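Local coordinates for protein prolyl endopeptidase (Myxococcus xanthus, PDB 2BKL) that probably cleaves oligopeptides on the carboxyl side of proline, and of alanine, as a serine endopeptidase of the S9A family, at residues R388-T393 / L402-D407. Residues are numbered along the deposited sequence; the frame is centred on the assembly and turned at random.
Sequences RQIYKT and LWAKVD
L402 lays its CD1 methyl over one face of the Y391 ring, 4.1 Å from the ring centroid and displaced toward the rim, a CH-pi contact. The leucine side chain crosses the ring obliquely; chi1 (-178°) turns CG away from the backbone N and chi2 (72°) brings CD1 within 3.8 Å of Y391 CZ. The Y391 hydroxyl gives a hydrogen bond to Q389 OE1, approaching from above the amide plane. Replacing Y391 by an alanine would probably leave the L402 methyl without its aromatic platform and the Q389 amide freer to turn. At W403 the strand bulges: the W403 N donates to I390 O at 2.8 Å, in the carbonyl plane, while A404 N reaches the same oxygen at 3.2 Å, so one carbonyl takes two donors. The indole rises beside I390, its CE3 3.8 Å from I390 CG2, and Y378 of strand 376-383 meets it edge-to-face. A404, the second bulge residue, also accepts through its carbonyl oxygen from I390 N at 2.9 Å. On the face shared with Y391, the aliphatic part of K405 runs alongside Q389, CD 4.0 Å from Q389 NE2. V406 closes the pairing through a straight bond (167° at the hydrogen) from its N to R388 O, and its CG2 lies against that oxygen and R388 CB. I390, A404 and V406 also touch strand 71-78 or the residues just before it. Strands 386-394 and 400-405 thus form an antiparallel hairpin with a classic beta bulge, the third and the outermost strands of a four-stranded blade of the prolyl oligopeptidase beta-propeller.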
loop_
_atom_site.group_PDB
_atom_site.type_symbol
_atom_site.label_atom_id
_atom_site.label_comp_id
_atom_site.label_asym_id
_atom_site.label_seq_id
_atom_site.Cartn_x
_atom_site.Cartn_y
_atom_site.Cartn_z
ATOM N N ARG A 388 -1.945 -17.937 2.878
ATOM C CA ARG A 388 -2.679 -17.757 1.630
ATOM C C ARG A 388 -3.113 -19.060 1.013
ATOM O O ARG A 388 -2.334 -19.980 0.845
ATOM C CB ARG A 388 -1.832 -17.010 0.579
ATOM C CG ARG A 388 -1.795 -15.517 0.731
ATOM C CD ARG A 388 -0.657 -14.854 -0.043
ATOM N NE ARG A 388 -0.585 -15.248 -1.451
ATOM C CZ ARG A 388 -1.088 -14.540 -2.471
ATOM N NH1 ARG A 388 -1.697 -13.375 -2.264
ATOM N NH2 ARG A 388 -0.966 -14.994 -3.721
ATOM N N GLN A 389 -4.386 -19.098 0.661
ATOM C CA GLN A 389 -4.978 -20.167 -0.104
ATOM C C GLN A 389 -5.564 -19.551 -1.352
ATOM O O GLN A 389 -6.180 -18.504 -1.279
ATOM C CB GLN A 389 -6.100 -20.786 0.683
ATOM C CG GLN A 389 -5.618 -21.475 1.973
ATOM C CD GLN A 389 -6.731 -21.991 2.851
ATOM O OE1 GLN A 389 -7.910 -21.705 2.634
ATOM N NE2 GLN A 389 -6.351 -22.718 3.892
ATOM N N ILE A 390 -5.411 -20.197 -2.486
ATOM C CA ILE A 390 -6.046 -19.781 -3.711
ATOM C C ILE A 390 -7.053 -20.813 -4.137
ATOM O O ILE A 390 -6.754 -21.991 -4.171
ATOM C CB ILE A 390 -5.020 -19.582 -4.825
ATOM C CG1 ILE A 390 -3.972 -18.550 -4.416
ATOM C CG2 ILE A 390 -5.733 -19.200 -6.125
ATOM C CD1 ILE A 390 -2.855 -18.458 -5.420
ATOM N N TYR A 391 -8.255 -20.353 -4.450
ATOM C CA TYR A 391 -9.331 -21.193 -4.944
ATOM C C TYR A 391 -9.589 -20.916 -6.409
ATOM O O TYR A 391 -9.571 -19.764 -6.856
ATOM C CB TYR A 391 -10.612 -20.963 -4.116
ATOM C CG TYR A 391 -10.458 -21.532 -2.734
ATOM C CD1 TYR A 391 -9.845 -20.797 -1.739
ATOM C CD2 TYR A 391 -10.899 -22.794 -2.435
ATOM C CE1 TYR A 391 -9.645 -21.310 -0.503
ATOM C CE2 TYR A 391 -10.726 -23.333 -1.154
ATOM C CZ TYR A 391 -10.087 -22.567 -0.207
ATOM O OH TYR A 391 -9.905 -23.046 1.074
ATOM N N LYS A 392 -9.834 -21.985 -7.153
ATOM C CA LYS A 392 -10.237 -21.894 -8.541
ATOM C C LYS A 392 -11.730 -22.186 -8.567
ATOM O O LYS A 392 -12.191 -23.209 -8.053
ATOM C CB LYS A 392 -9.464 -22.892 -9.397
ATOM C CG LYS A 392 -9.864 -22.897 -10.872
ATOM C CD LYS A 392 -9.017 -23.885 -11.676
ATOM C CE LYS A 392 -9.674 -24.280 -12.965
ATOM N NZ LYS A 392 -9.013 -25.466 -13.568
ATOM N N THR A 393 -12.492 -21.278 -9.161
ATOM C CA THR A 393 -13.936 -21.389 -9.169
ATOM C C THR A 393 -14.470 -21.285 -10.586
ATOM O O THR A 393 -13.836 -20.697 -11.452
ATOM C CB THR A 393 -14.596 -20.299 -8.291
ATOM O OG1 THR A 393 -14.567 -19.025 -8.970
ATOM C CG2 THR A 393 -13.843 -20.032 -7.010
ATOM N N LEU A 402 -9.760 -25.930 -4.003
ATOM C CA LEU A 402 -8.454 -25.429 -3.598
ATOM C C LEU A 402 -7.440 -25.661 -4.707
ATOM O O LEU A 402 -7.278 -26.780 -5.225
ATOM C CB LEU A 402 -8.001 -26.085 -2.301
ATOM C CG LEU A 402 -6.662 -25.587 -1.752
ATOM C CD1 LEU A 402 -6.804 -24.175 -1.196
ATOM C CD2 LEU A 402 -6.183 -26.557 -0.689
ATOM N N TRP A 403 -6.747 -24.605 -5.080
ATOM C CA TRP A 403 -5.778 -24.631 -6.147
ATOM C C TRP A 403 -4.341 -24.567 -5.612
ATOM O O TRP A 403 -3.455 -25.194 -6.175
ATOM C CB TRP A 403 -6.060 -23.479 -7.103
ATOM C CG TRP A 403 -5.241 -23.436 -8.366
ATOM C CD1 TRP A 403 -5.442 -24.183 -9.493
ATOM C CD2 TRP A 403 -4.153 -22.565 -8.659
ATOM N NE1 TRP A 403 -4.526 -23.846 -10.456
ATOM C CE2 TRP A 403 -3.711 -22.862 -9.969
ATOM C CE3 TRP A 403 -3.465 -21.585 -7.931
ATOM C CZ2 TRP A 403 -2.645 -22.193 -10.571
ATOM C CZ3 TRP A 403 -2.418 -20.913 -8.535
ATOM C CH2 TRP A 403 -2.010 -21.227 -9.843
ATOM N N ALA A 404 -4.106 -23.748 -4.588
ATOM C CA ALA A 404 -2.794 -23.645 -3.957
ATOM C C ALA A 404 -2.960 -23.252 -2.516
ATOM O O ALA A 404 -3.910 -22.600 -2.166
ATOM C CB ALA A 404 -1.932 -22.606 -4.682
ATOM N N LYS A 405 -2.013 -23.671 -1.678
ATOM C CA LYS A 405 -1.985 -23.327 -0.269
ATOM C C LYS A 405 -0.534 -23.210 0.141
ATOM O O LYS A 405 0.260 -24.088 -0.193
ATOM C CB LYS A 405 -2.680 -24.450 0.517
ATOM C CG LYS A 405 -2.670 -24.335 2.016
ATOM C CD LYS A 405 -3.619 -25.364 2.669
ATOM C CE LYS A 405 -3.037 -26.778 2.691
ATOM N NZ LYS A 405 -2.481 -27.182 4.040
ATOM N N VAL A 406 -0.177 -22.131 0.836
ATOM C CA VAL A 406 1.178 -21.976 1.391
ATOM C C VAL A 406 1.315 -22.786 2.671
ATOM O O VAL A 406 0.549 -22.605 3.619
ATOM C CB VAL A 406 1.511 -20.498 1.685
ATOM C CG1 VAL A 406 2.927 -20.396 2.166
ATOM C CG2 VAL A 406 1.332 -19.640 0.436
ATOM N N ASP A 407 2.272 -23.707 2.683
ATOM C CA ASP A 407 2.561 -24.495 3.863
ATOM C C ASP A 407 3.534 -23.686 4.735
ATOM O O ASP A 407 4.576 -23.211 4.259
ATOM C CB ASP A 407 3.167 -25.841 3.458
ATOM C CG ASP A 407 2.114 -26.816 2.942
ATOM O OD1 ASP A 407 1.718 -26.714 1.762
ATOM O OD2 ASP A 407 1.610 -27.712 3.659
#